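Local atomic coordinates of cytosolic malate dehydrogenase (Trichomonas vaginalis, PDB entry 4UUO), a protein that probably catalyses the reversible oxidation of L-malate to oxaloacetate with NAD+ as the hydride acceptor. Residues 21-26 with 58-63; 37-42 with 69-75; 114-120 with 142-146; 175-180 with 195-199; 190-195 with 302-308. All blocks are in the same frame, centred on the assembly; numbering follows the deposited sequence. Where two conformers were deposited one is given.

Contact 1 (21-26 with 58-63); sequences FRIAKG and CAFPNV
K25 lies over one face of the F60 ring. Its CA is 4.0 Å from the centroid of the F60 ring and 7° off the ring normal, a CH-pi contact made by the helix backbone, not the ammonium end. K25 CB and CG continue past CE1 of the ring. The opposite face of F60 is covered by CB of C58. A24 touches two residues with one methyl group. A24 CB is 3.9 Å from F60 CD2 and 3.5 Å from V63 CG2. F60 CE2 comes to the edge of the F21 ring, 4.2 Å from F21 CD1. C58 SG approaches F21 obliquely, 3.5 Å from F21 CE1, as a cysteine sulfur-aromatic contact. N62 lies at the last turn of the helix, with N62 CB 3.3 Å from A24 O. Its CG, opposite the backbone N (chi1 -175°), lays the amide along G26, and ND2 is satisfied by R32 O.

No hydrogen bond joins the two segments. Further out, L55 of helix 45-58 packs on F21, A24 and F60. N245 of the second subunit packs on F60. The helix ends in a Schellman motif with G26 as its C-prime residue at positive phi, and D27 N reaches R22 O. The arrangement belongs to a Rossmann-type NAD-binding domain, where the helix after the glycine-rich loop packs on the connection from helix 45-58 to strand 63-69.

Contact 2 (37-42 with 69-75); sequences HLLEIP and TDKVEEA
L39 meets A75 because its CG points away from the backbone N (chi1 -180°) and chi2 turns CD1 toward the helix. L39 CD1 then lies 3.8 Å from A75 CB and also borders the carbonyls of T69 and D70. H37 points the other way at its first torsion: CG stands opposite the carbonyl carbon (chi1 -75°). This brings the ring to the carbonyl of A75 in helix 72-76, where H37 ND1 gives a weak, bent hydrogen bond to A75 O at 2.8 Å. The other ring nitrogen, NE2, is paired with ND1 of H5.

The backbones meet as parallel strand neighbours. T69 N donates to L38 O at 2.9 Å, and E40 N donates to T69 O at 3.1 Å. The two bonds bracket the L39-T69 bridge. Just beyond it, T69 OG1 accepts from K71 N at 2.7 Å, an ST turn at the start of the helix. The same hydroxyl donates to E74 OE1, 3.0 Å from T69 OG1.

E40 turns its carboxylate away from this contact. Its OE2 takes a hydrogen bond from A12 N, one of the residues G10-G16 predicted to bind NAD. The arrangement is that of a Rossmann fold: strand 34-39 runs beside the outermost strand 63-69, and E40 follows the second strand, where NAD-dependent relatives often carry an acid facing the adenosine ribose.

Contact 3 (114-120 with 142-146); sequences LNDYAKP and APKLQ
N115 fits its side chain against the loop residues A142, P143 and K144, and this is the close part of the contact. Its CG stands opposite the backbone N (chi1 -171°), which carries the amide across to the loop. N115 CB meets the methyl group of A142, with the two CB atoms 3.5 Å apart. The N115 and P143 side chains cross at about a right angle, and N115 ND2 is 3.5 Å from P143 CD. The oxygen takes the polar role. K144 N donates to N115 OD1 at 2.8 Å, with an N-H...O angle of 146° and the donor tilted 17° from the carbonyl plane. This bond ties the loop backbone to the last turn of the helix. L145 completes the inner side. Its CD1 is 4.2 Å from CB of L114, and its CD2 is 3.6 Å from P120 O.

The outer side is looser. The K144 chain runs extended along P120, side by side with it, and K144 NZ is 3.8 Å from P120 CG. No salt bridge forms between the segments. A water is hydrogen-bonded to K144 O at 2.7 Å and weakly to P120 O. That carbonyl also accepts from N149 ND2. Both P120 and K144 are exposed to solvent.

W150 of strand 150-152 packs on L114, A142 and L145. F76 of helix 72-76 also touches L114. The contact thus joins the end of helix 96-117 to the loop between helix 131-139 and strand 150-152, beside one outermost strand of the parallel sheet.

Contact 4 (175-180 with 195-199); sequences KIHKVC and HATVD
H177 and T197 form an antiparallel hydrogen-bonded pair. H177 N donates to T197 O at 3.0 Å, and T197 N donates back to H177 O at 3.1 Å. A third backbone bond follows, D199 N to K175 O at 3.0 Å. H177 CG stands opposite the carbonyl carbon (chi1 -37°), which swings the ring toward D199. H177 NE2 donates to D199 OD2 at 2.8 Å, with an N-H...O angle of 163°. The acceptor lies in the plane of the ring, but the nitrogen meets the carboxylate from above its plane, and the two planes are 51° apart. The other oxygen, D199 OD1, is satisfied by T204 OG1. T197 OG1 also sits at the ring edge, 3.3 Å from H177 CD2. A196 and V198 also make backbone hydrogen bonds with V207 and V205, toward strand 205-206.

I176 and V198 are the non-hydrogen-bonded pair on the other side of the sheet. They lie side by side, with I176 CD1 3.6 Å from V198 CG2. V179 CG1 touches A196 CB at 3.9 Å.

Within the antiparallel sheet, strand 176-182 lies between 190-192 and 197-198, and 205-206 follows beyond. Helix 155-169 packs on V179 through H158, M161, V162 and L165.

Contact 5 (190-195 with 302-308); sequences VPDTTH and LELNDWV
L302 lies along the H195 ring, just before the Asn N-cap that starts helix 306-329. The L302 side chain reaches the imidazole first at CE1, then spreads over it. L302 CB is 3.9 Å from H195 CE1, and CG stays near the same carbon. The chain then forks. CD1 goes over one face of the ring, a CH-pi contact 3.9 Å from the H195 centroid and 14° off the normal. CD2 passes to H195 ND1 at 3.7 Å. The opposite face of the ring carries T194 OG1. L304 CD2 reaches the ring edge, in its plane.

In the cap, N305 OD1 accepts from V308 N at 3.2 Å and more weakly from W307 N. On the facing segment D192 forms an Asx turn. D192 OD1 takes two donors, T194 N and the T194 hydroxyl, the latter on the syn lone pair. Its other oxygen, OD2, receives W182 NE1. The carboxylate is thus held by its own turn and by the neighbouring strand. The helix packs on it through V308, whose CG2 is 3.7 Å from D192 OD1.

Helix 213-235 lies alongside, with E217 touching both T194 and N305. The contact brings the final helix of the C-terminal domain onto strand 190-192. W307 CG stands opposite its backbone N (chi1 -177°), which carries the indole edge to the strand: W307 CH2 lies 3.4 Å from P191 O, in the ring plane.

In the fold
From the N terminus, contact 1 closes the chain from helix 14-25 to the loop before strand 63-69. Contact 2 starts inside that span and ends beyond it, so the two cross. Contact 3 follows in series and joins the end of helix 96-117 to the loop before strand 150-152. Y117 packs on E73, linking contact 3 to contact 2. All three belong to the NAD-binding domain, contacts 4 and 5 to the C-terminal domain. Contact 4 pairs strand 176-182 with strand 197-198, closing the excursion through strand 190-192. Contacts 4 and 5 cross and share H195, and C180 O probably accepts from D192 N. Contact 5 closes over 106 intervening residues and brings the start of helix 306-329 onto strand 190-192 and the residues after it.

Contact 1 (21-26 with 58-63)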
# COMPACT_ATOMS: atom_id res chain seq x y z
N PHE A 21 -2.68 5.88 1.08
CA PHE A 21 -3.80 4.95 0.97
C PHE A 21 -4.04 4.17 2.26
O PHE A 21 -5.17 3.77 2.55
CB PHE A 21 -3.57 3.99 -0.20
CG PHE A 21 -3.65 4.67 -1.54
CD1 PHE A 21 -4.87 4.84 -2.17
CD2 PHE A 21 -2.51 5.16 -2.15
CE1 PHE A 21 -4.95 5.48 -3.40
CE2 PHE A 21 -2.57 5.80 -3.38
CZ PHE A 21 -3.80 5.96 -4.01
N ARG A 22 -2.99 3.97 3.05
CA ARG A 22 -3.15 3.36 4.35
C ARG A 22 -3.88 4.31 5.30
O ARG A 22 -4.81 3.91 6.00
CB ARG A 22 -1.81 2.96 4.94
CG ARG A 22 -1.14 1.81 4.21
CD ARG A 22 -0.12 1.15 5.12
NE ARG A 22 -0.77 0.44 6.21
CZ ARG A 22 -0.12 -0.17 7.20
NH1 ARG A 22 1.20 -0.15 7.23
NH2 ARG A 22 -0.80 -0.79 8.16
N ILE A 23 -3.44 5.56 5.32
CA ILE A 23 -4.05 6.58 6.16
C ILE A 23 -5.51 6.80 5.76
O ILE A 23 -6.39 6.91 6.62
CB ILE A 23 -3.28 7.91 6.07
CG1 ILE A 23 -1.87 7.75 6.65
CG2 ILE A 23 -4.02 9.03 6.80
CD1 ILE A 23 -1.00 8.93 6.40
N ALA A 24 -5.74 6.83 4.45
CA ALA A 24 -7.06 7.06 3.90
C ALA A 24 -8.02 5.91 4.19
O ALA A 24 -9.22 6.12 4.38
CB ALA A 24 -6.95 7.28 2.40
N LYS A 25 -7.49 4.69 4.22
CA LYS A 25 -8.29 3.52 4.55
C LYS A 25 -8.76 3.58 6.00
O LYS A 25 -9.85 3.11 6.34
CB LYS A 25 -7.48 2.24 4.30
CG LYS A 25 -8.28 0.97 4.48
CD LYS A 25 -7.39 -0.20 4.83
CE LYS A 25 -8.22 -1.35 5.37
NZ LYS A 25 -9.06 -0.91 6.52
N GLY A 26 -7.93 4.18 6.86
CA GLY A 26 -8.27 4.36 8.26
C GLY A 26 -7.33 3.58 9.16
O GLY A 26 -7.67 3.29 10.31
N CYS A 58 -10.60 4.41 -5.07
CA CYS A 58 -10.56 3.45 -3.97
C CYS A 58 -11.88 3.40 -3.20
O CYS A 58 -12.23 2.36 -2.63
CB CYS A 58 -9.43 3.78 -3.02
SG CYS A 58 -7.82 3.45 -3.70
N ALA A 59 -12.59 4.53 -3.19
CA ALA A 59 -13.90 4.65 -2.56
C ALA A 59 -13.85 4.36 -1.07
O ALA A 59 -14.64 3.58 -0.54
CB ALA A 59 -14.90 3.74 -3.25
N PHE A 60 -12.89 4.99 -0.39
CA PHE A 60 -12.76 4.87 1.05
C PHE A 60 -13.76 5.76 1.77
O PHE A 60 -13.71 6.98 1.64
CB PHE A 60 -11.34 5.24 1.48
CG PHE A 60 -10.31 4.22 1.08
CD1 PHE A 60 -10.57 2.87 1.23
CD2 PHE A 60 -9.10 4.62 0.54
CE1 PHE A 60 -9.63 1.93 0.86
CE2 PHE A 60 -8.16 3.68 0.18
CZ PHE A 60 -8.42 2.34 0.34
N PRO A 61 -14.67 5.15 2.55
CA PRO A 61 -15.61 5.96 3.33
C PRO A 61 -14.90 6.78 4.40
O PRO A 61 -15.37 7.85 4.77
CB PRO A 61 -16.54 4.91 3.96
CG PRO A 61 -15.76 3.64 3.93
CD PRO A 61 -14.91 3.71 2.71
N ASN A 62 -13.76 6.28 4.87
CA ASN A 62 -13.00 6.94 5.93
C ASN A 62 -12.42 8.29 5.51
O ASN A 62 -11.99 9.08 6.35
CB ASN A 62 -11.86 6.01 6.39
CG ASN A 62 -11.10 6.57 7.58
OD1 ASN A 62 -10.09 7.26 7.41
ND2 ASN A 62 -11.58 6.28 8.78
N VAL A 63 -12.42 8.56 4.21
CA VAL A 63 -11.85 9.82 3.71
C VAL A 63 -12.87 10.96 3.67
O VAL A 63 -13.75 11.00 2.81
CB VAL A 63 -11.26 9.64 2.29
CG1 VAL A 63 -10.70 10.97 1.78
CG2 VAL A 63 -10.17 8.59 2.31

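Contact 2 (37-42 with 69-75)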
# COMPACT_ATOMS: atom_id res chain seq x y z
N HIS A 37 -4.04 15.71 3.67
CA HIS A 37 -3.30 16.80 3.05
C HIS A 37 -2.13 16.24 2.23
O HIS A 37 -1.33 15.45 2.74
CB HIS A 37 -2.79 17.79 4.10
CG HIS A 37 -3.85 18.67 4.67
ND1 HIS A 37 -3.82 20.05 4.54
CD2 HIS A 37 -4.97 18.39 5.37
CE1 HIS A 37 -4.88 20.57 5.13
NE2 HIS A 37 -5.59 19.58 5.65
N LEU A 38 -2.03 16.65 0.97
CA LEU A 38 -1.00 16.15 0.07
C LEU A 38 -0.18 17.29 -0.55
O LEU A 38 -0.72 18.15 -1.26
CB LEU A 38 -1.63 15.30 -1.03
CG LEU A 38 -2.46 14.10 -0.57
CD1 LEU A 38 -2.95 13.29 -1.77
CD2 LEU A 38 -1.67 13.21 0.37
N LEU A 39 1.12 17.29 -0.29
CA LEU A 39 2.01 18.31 -0.83
C LEU A 39 3.00 17.72 -1.84
O LEU A 39 3.53 16.63 -1.65
CB LEU A 39 2.76 19.02 0.29
CG LEU A 39 3.75 20.13 -0.10
CD1 LEU A 39 3.02 21.33 -0.68
CD2 LEU A 39 4.62 20.54 1.08
N GLU A 40 3.23 18.45 -2.93
CA GLU A 40 4.23 18.07 -3.92
C GLU A 40 4.88 19.31 -4.49
O GLU A 40 4.28 20.38 -4.49
CB GLU A 40 3.61 17.24 -5.05
CG GLU A 40 3.81 15.74 -4.93
CD GLU A 40 5.27 15.32 -4.98
OE1 GLU A 40 6.09 16.04 -5.60
OE2 GLU A 40 5.61 14.27 -4.40
N ILE A 41 6.11 19.18 -4.97
CA ILE A 41 6.74 20.26 -5.73
C ILE A 41 6.11 20.29 -7.13
O ILE A 41 5.58 19.27 -7.60
CB ILE A 41 8.28 20.08 -5.80
CG1 ILE A 41 8.66 18.82 -6.57
CG2 ILE A 41 8.88 20.04 -4.40
CD1 ILE A 41 10.15 18.56 -6.56
N PRO A 42 6.12 21.46 -7.79
CA PRO A 42 5.49 21.67 -9.10
C PRO A 42 5.75 20.58 -10.14
O PRO A 42 4.87 20.29 -10.96
CB PRO A 42 6.09 23.00 -9.55
CG PRO A 42 6.21 23.75 -8.27
CD PRO A 42 6.59 22.74 -7.22
N THR A 69 -1.87 20.03 -3.07
CA THR A 69 -1.35 21.34 -3.44
C THR A 69 0.16 21.40 -3.48
O THR A 69 0.86 20.48 -3.03
CB THR A 69 -1.86 22.41 -2.45
OG1 THR A 69 -1.26 23.67 -2.76
CG2 THR A 69 -1.52 22.02 -1.03
N ASP A 70 0.67 22.50 -4.05
CA ASP A 70 2.09 22.81 -3.99
C ASP A 70 2.33 24.01 -3.07
O ASP A 70 3.47 24.27 -2.67
CB ASP A 70 2.64 23.09 -5.39
CG ASP A 70 1.73 23.98 -6.22
OD1 ASP A 70 0.70 24.44 -5.70
OD2 ASP A 70 2.06 24.21 -7.40
N LYS A 71 1.26 24.73 -2.73
CA LYS A 71 1.30 25.83 -1.78
C LYS A 71 1.37 25.31 -0.34
O LYS A 71 0.52 24.54 0.08
CB LYS A 71 0.07 26.73 -1.93
CG LYS A 71 0.16 27.77 -3.04
CD LYS A 71 -0.16 27.19 -4.41
CE LYS A 71 -0.16 28.26 -5.49
NZ LYS A 71 -0.46 27.70 -6.83
N VAL A 72 2.38 25.76 0.41
CA VAL A 72 2.61 25.20 1.74
C VAL A 72 1.62 25.73 2.78
O VAL A 72 1.32 25.03 3.75
CB VAL A 72 4.06 25.46 2.24
CG1 VAL A 72 5.06 25.06 1.16
CG2 VAL A 72 4.26 26.91 2.63
N GLU A 73 1.11 26.94 2.58
CA GLU A 73 0.13 27.50 3.51
C GLU A 73 -1.16 26.70 3.44
O GLU A 73 -1.79 26.44 4.46
CB GLU A 73 -0.13 28.99 3.21
CG GLU A 73 -0.63 29.30 1.80
CD GLU A 73 0.49 29.69 0.85
OE1 GLU A 73 1.66 29.70 1.28
OE2 GLU A 73 0.19 30.00 -0.32
N GLU A 74 -1.53 26.27 2.23
CA GLU A 74 -2.73 25.47 2.03
C GLU A 74 -2.51 24.04 2.51
O GLU A 74 -3.42 23.40 3.05
CB GLU A 74 -3.15 25.49 0.56
CG GLU A 74 -4.46 24.77 0.29
CD GLU A 74 -4.78 24.67 -1.19
OE1 GLU A 74 -3.89 24.97 -2.02
OE2 GLU A 74 -5.93 24.29 -1.53
N ALA A 75 -1.30 23.54 2.30
CA ALA A 75 -0.93 22.18 2.67
C ALA A 75 -0.81 21.98 4.18
O ALA A 75 -1.20 20.93 4.71
CB ALA A 75 0.37 21.79 1.99

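Contact 3 (114-120 with 142-146)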
# COMPACT_ATOMS: atom_id res chain seq x y z
N LEU A 114 4.57 24.87 9.45
CA LEU A 114 3.94 24.21 10.59
C LEU A 114 3.62 25.22 11.68
O LEU A 114 2.50 25.29 12.16
CB LEU A 114 4.85 23.12 11.15
CG LEU A 114 5.03 21.86 10.30
CD1 LEU A 114 6.33 21.14 10.68
CD2 LEU A 114 3.83 20.93 10.46
N ASN A 115 4.62 26.02 12.03
CA ASN A 115 4.50 27.00 13.11
C ASN A 115 3.35 27.98 12.92
O ASN A 115 2.56 28.21 13.84
CB ASN A 115 5.81 27.79 13.25
CG ASN A 115 5.84 28.66 14.48
OD1 ASN A 115 5.97 28.16 15.59
ND2 ASN A 115 5.72 29.96 14.29
N ASP A 116 3.26 28.56 11.73
CA ASP A 116 2.23 29.55 11.44
C ASP A 116 0.87 28.92 11.17
O ASP A 116 -0.15 29.35 11.72
CB ASP A 116 2.65 30.41 10.24
CG ASP A 116 4.00 31.09 10.44
OD1 ASP A 116 4.31 31.50 11.58
OD2 ASP A 116 4.76 31.21 9.46
N TYR A 117 0.85 27.89 10.33
CA TYR A 117 -0.40 27.38 9.79
C TYR A 117 -0.96 26.16 10.51
O TYR A 117 -2.17 26.04 10.70
CB TYR A 117 -0.22 27.08 8.30
CG TYR A 117 0.27 28.27 7.51
CD1 TYR A 117 -0.48 29.45 7.47
CD2 TYR A 117 1.48 28.25 6.83
CE1 TYR A 117 -0.04 30.55 6.76
CE2 TYR A 117 1.92 29.35 6.12
CZ TYR A 117 1.16 30.50 6.09
OH TYR A 117 1.59 31.60 5.38
N ALA A 118 -0.08 25.24 10.91
CA ALA A 118 -0.54 24.01 11.55
C ALA A 118 -1.06 24.28 12.96
O ALA A 118 -0.82 25.35 13.53
CB ALA A 118 0.57 22.96 11.60
N LYS A 119 -1.77 23.30 13.51
CA LYS A 119 -2.23 23.36 14.89
C LYS A 119 -1.02 23.41 15.83
O LYS A 119 0.03 22.86 15.52
CB LYS A 119 -3.12 22.16 15.22
CG LYS A 119 -4.52 22.22 14.63
CD LYS A 119 -5.48 21.35 15.43
CE LYS A 119 -6.90 21.40 14.88
NZ LYS A 119 -7.01 20.80 13.52
N PRO A 120 -1.17 24.07 16.98
CA PRO A 120 -0.08 24.14 17.96
C PRO A 120 0.22 22.77 18.56
O PRO A 120 1.27 22.56 19.17
CB PRO A 120 -0.62 25.09 19.03
CG PRO A 120 -1.72 25.85 18.36
CD PRO A 120 -2.33 24.88 17.40
N ALA A 142 10.47 26.99 14.06
CA ALA A 142 9.14 27.11 14.65
C ALA A 142 9.21 27.55 16.12
O ALA A 142 9.31 26.70 17.01
CB ALA A 142 8.41 25.78 14.54
N PRO A 143 9.15 28.87 16.37
CA PRO A 143 9.30 29.43 17.72
C PRO A 143 8.12 29.17 18.65
O PRO A 143 8.29 29.20 19.87
CB PRO A 143 9.45 30.94 17.47
CG PRO A 143 9.71 31.09 16.00
CD PRO A 143 9.03 29.92 15.35
N LYS A 144 6.93 28.93 18.09
CA LYS A 144 5.73 28.73 18.88
C LYS A 144 5.63 27.29 19.37
O LYS A 144 5.08 27.01 20.43
CB LYS A 144 4.49 29.11 18.06
CG LYS A 144 3.15 28.93 18.77
CD LYS A 144 1.99 29.23 17.83
CE LYS A 144 0.65 29.15 18.57
NZ LYS A 144 -0.51 29.35 17.66
N LEU A 145 6.19 26.37 18.58
CA LEU A 145 6.09 24.94 18.87
C LEU A 145 7.10 24.47 19.92
O LEU A 145 8.27 24.85 19.87
CB LEU A 145 6.28 24.14 17.58
CG LEU A 145 5.20 24.31 16.52
CD1 LEU A 145 5.48 23.43 15.32
CD2 LEU A 145 3.83 23.99 17.10
N GLN A 146 6.65 23.64 20.85
CA GLN A 146 7.55 22.99 21.80
C GLN A 146 8.25 21.84 21.10
O GLN A 146 8.15 21.71 19.88
CB GLN A 146 6.80 22.48 23.04
CG GLN A 146 6.41 23.56 24.03
CD GLN A 146 5.13 24.26 23.65
OE1 GLN A 146 4.46 23.87 22.70
NE2 GLN A 146 4.77 25.30 24.41
O HOH W 1 3.02 25.29 20.00

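Contact 4 (175-180 with 195-199)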
# COMPACT_ATOMS: atom_id res chain seq x y z
N LYS A 175 5.85 -11.57 19.00
CA LYS A 175 6.50 -12.16 20.17
C LYS A 175 7.98 -11.80 20.30
O LYS A 175 8.77 -12.57 20.86
CB LYS A 175 6.31 -13.67 20.15
CG LYS A 175 4.86 -14.09 20.31
CD LYS A 175 4.59 -15.48 19.79
CE LYS A 175 3.10 -15.75 19.71
NZ LYS A 175 2.80 -16.82 18.72
N ILE A 176 8.35 -10.64 19.76
CA ILE A 176 9.67 -10.05 19.99
C ILE A 176 9.43 -8.69 20.64
O ILE A 176 8.66 -7.88 20.13
CB ILE A 176 10.49 -9.88 18.68
CG1 ILE A 176 10.66 -11.22 17.97
CG2 ILE A 176 11.85 -9.26 18.97
CD1 ILE A 176 11.64 -12.16 18.65
N HIS A 177 10.08 -8.43 21.77
CA HIS A 177 9.83 -7.20 22.51
C HIS A 177 11.12 -6.46 22.88
O HIS A 177 12.21 -7.04 22.83
CB HIS A 177 9.04 -7.49 23.80
CG HIS A 177 8.01 -8.57 23.65
ND1 HIS A 177 6.79 -8.36 23.04
CD2 HIS A 177 8.02 -9.87 24.03
CE1 HIS A 177 6.09 -9.48 23.06
NE2 HIS A 177 6.82 -10.41 23.65
N LYS A 178 10.97 -5.19 23.22
CA LYS A 178 12.04 -4.39 23.83
C LYS A 178 13.32 -4.26 23.00
O LYS A 178 14.43 -4.29 23.54
CB LYS A 178 12.38 -4.95 25.21
CG LYS A 178 11.22 -4.89 26.20
CD LYS A 178 11.58 -5.56 27.51
CE LYS A 178 10.36 -5.74 28.40
NZ LYS A 178 10.68 -6.46 29.66
N VAL A 179 13.17 -4.10 21.68
CA VAL A 179 14.29 -3.71 20.85
C VAL A 179 14.27 -2.19 20.73
O VAL A 179 13.25 -1.57 21.05
CB VAL A 179 14.25 -4.35 19.44
CG1 VAL A 179 14.12 -5.87 19.54
CG2 VAL A 179 13.11 -3.76 18.62
N CYS A 180 15.37 -1.60 20.29
CA CYS A 180 15.39 -0.16 20.06
C CYS A 180 16.56 0.27 19.19
O CYS A 180 17.61 -0.38 19.16
CB CYS A 180 15.42 0.61 21.38
SG CYS A 180 16.87 0.29 22.42
N HIS A 195 18.20 -5.71 25.71
CA HIS A 195 17.01 -5.68 26.55
C HIS A 195 15.89 -6.48 25.91
O HIS A 195 14.79 -6.58 26.46
CB HIS A 195 16.55 -4.24 26.77
CG HIS A 195 17.64 -3.23 26.68
ND1 HIS A 195 18.47 -2.93 27.74
CD2 HIS A 195 18.05 -2.44 25.66
CE1 HIS A 195 19.34 -2.00 27.37
NE2 HIS A 195 19.10 -1.69 26.11
N ALA A 196 16.18 -7.06 24.75
CA ALA A 196 15.16 -7.73 23.94
C ALA A 196 14.76 -9.10 24.50
O ALA A 196 15.58 -9.81 25.09
CB ALA A 196 15.64 -7.86 22.51
N THR A 197 13.49 -9.44 24.30
CA THR A 197 12.94 -10.73 24.75
C THR A 197 12.17 -11.41 23.61
O THR A 197 11.83 -10.77 22.61
CB THR A 197 12.01 -10.56 25.97
OG1 THR A 197 10.89 -9.74 25.62
CG2 THR A 197 12.76 -9.91 27.12
N VAL A 198 11.90 -12.70 23.77
CA VAL A 198 11.16 -13.47 22.77
C VAL A 198 10.31 -14.55 23.44
O VAL A 198 10.79 -15.29 24.30
CB VAL A 198 12.12 -14.13 21.73
CG1 VAL A 198 13.24 -14.88 22.42
CG2 VAL A 198 11.34 -15.04 20.78
N ASP A 199 9.04 -14.62 23.06
CA ASP A 199 8.11 -15.58 23.66
C ASP A 199 8.26 -16.97 23.05
O ASP A 199 8.13 -17.13 21.84
CB ASP A 199 6.67 -15.09 23.51
CG ASP A 199 6.43 -13.76 24.22
OD1 ASP A 199 7.01 -13.54 25.31
OD2 ASP A 199 5.66 -12.94 23.69

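Contact 5 (190-195 with 302-308)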
# COMPACT_ATOMS: atom_id res chain seq x y z
N VAL A 190 22.10 2.68 16.44
CA VAL A 190 22.54 1.61 17.32
C VAL A 190 21.46 0.55 17.48
O VAL A 190 20.48 0.76 18.20
CB VAL A 190 22.93 2.16 18.71
CG1 VAL A 190 23.54 1.06 19.57
CG2 VAL A 190 23.90 3.34 18.58
N PRO A 191 21.62 -0.60 16.80
CA PRO A 191 20.70 -1.72 17.01
C PRO A 191 20.94 -2.37 18.36
O PRO A 191 21.86 -3.17 18.50
CB PRO A 191 21.04 -2.69 15.86
CG PRO A 191 21.85 -1.88 14.89
CD PRO A 191 22.59 -0.89 15.73
N ASP A 192 20.12 -2.02 19.35
CA ASP A 192 20.33 -2.48 20.72
C ASP A 192 19.44 -3.69 21.02
O ASP A 192 18.22 -3.59 21.07
CB ASP A 192 20.05 -1.35 21.71
CG ASP A 192 20.38 -1.72 23.14
OD1 ASP A 192 20.98 -2.79 23.36
OD2 ASP A 192 20.05 -0.92 24.04
N THR A 193 20.09 -4.84 21.24
CA THR A 193 19.39 -6.09 21.47
C THR A 193 19.70 -6.68 22.83
O THR A 193 19.64 -7.89 23.01
CB THR A 193 19.75 -7.14 20.41
OG1 THR A 193 21.14 -7.04 20.09
CG2 THR A 193 18.93 -6.93 19.15
N THR A 194 20.05 -5.82 23.79
CA THR A 194 20.47 -6.30 25.10
C THR A 194 19.34 -6.26 26.12
O THR A 194 19.49 -6.71 27.25
CB THR A 194 21.66 -5.48 25.63
OG1 THR A 194 21.24 -4.13 25.85
CG2 THR A 194 22.78 -5.50 24.61
N HIS A 195 18.20 -5.71 25.71
CA HIS A 195 17.01 -5.68 26.55
C HIS A 195 15.89 -6.48 25.91
O HIS A 195 14.79 -6.58 26.46
CB HIS A 195 16.55 -4.24 26.77
CG HIS A 195 17.64 -3.23 26.68
ND1 HIS A 195 18.47 -2.93 27.74
CD2 HIS A 195 18.05 -2.44 25.66
CE1 HIS A 195 19.34 -2.00 27.37
NE2 HIS A 195 19.10 -1.69 26.11
N LEU A 302 18.24 1.87 32.10
CA LEU A 302 18.68 0.65 31.41
C LEU A 302 20.17 0.39 31.62
O LEU A 302 20.94 1.31 31.89
CB LEU A 302 18.37 0.74 29.90
CG LEU A 302 16.92 0.61 29.42
CD1 LEU A 302 16.82 0.80 27.92
CD2 LEU A 302 16.34 -0.73 29.82
N GLU A 303 20.56 -0.88 31.50
CA GLU A 303 21.96 -1.27 31.59
C GLU A 303 22.59 -1.33 30.21
O GLU A 303 22.29 -2.21 29.40
CB GLU A 303 22.09 -2.63 32.29
CG GLU A 303 21.54 -2.67 33.71
CD GLU A 303 22.37 -1.85 34.68
OE1 GLU A 303 23.56 -1.59 34.39
OE2 GLU A 303 21.82 -1.45 35.74
N LEU A 304 23.49 -0.38 29.94
CA LEU A 304 24.17 -0.32 28.65
C LEU A 304 25.59 -0.86 28.77
O LEU A 304 26.35 -0.41 29.62
CB LEU A 304 24.19 1.11 28.11
CG LEU A 304 22.86 1.84 28.00
CD1 LEU A 304 23.06 3.17 27.30
CD2 LEU A 304 21.82 1.01 27.26
N ASN A 305 25.94 -1.81 27.92
CA ASN A 305 27.29 -2.35 27.91
C ASN A 305 28.25 -1.42 27.18
O ASN A 305 27.85 -0.39 26.65
CB ASN A 305 27.31 -3.75 27.29
CG ASN A 305 26.45 -3.85 26.04
OD1 ASN A 305 26.91 -3.59 24.93
ND2 ASN A 305 25.19 -4.22 26.22
N ASP A 306 29.53 -1.80 27.16
CA ASP A 306 30.57 -0.97 26.57
C ASP A 306 30.39 -0.82 25.06
O ASP A 306 30.90 0.12 24.46
CB ASP A 306 31.96 -1.54 26.88
CG ASP A 306 32.29 -1.51 28.36
OD1 ASP A 306 31.35 -1.42 29.19
OD2 ASP A 306 33.49 -1.57 28.71
N TRP A 307 29.67 -1.76 24.45
CA TRP A 307 29.37 -1.67 23.03
C TRP A 307 28.32 -0.59 22.79
O TRP A 307 28.53 0.32 21.99
CB TRP A 307 28.89 -3.01 22.47
CG TRP A 307 28.63 -2.98 20.98
CD1 TRP A 307 29.56 -3.01 19.98
CD2 TRP A 307 27.35 -2.91 20.33
NE1 TRP A 307 28.94 -2.97 18.76
CE2 TRP A 307 27.59 -2.90 18.94
CE3 TRP A 307 26.03 -2.85 20.79
CZ2 TRP A 307 26.55 -2.85 18.01
CZ3 TRP A 307 25.00 -2.80 19.86
CH2 TRP A 307 25.27 -2.79 18.48
N VAL A 308 27.21 -0.69 23.51
CA VAL A 308 26.10 0.26 23.36
C VAL A 308 26.55 1.69 23.64
O VAL A 308 26.27 2.60 22.85
CB VAL A 308 24.93 -0.10 24.30
CG1 VAL A 308 23.82 0.92 24.18
CG2 VAL A 308 24.41 -1.49 23.97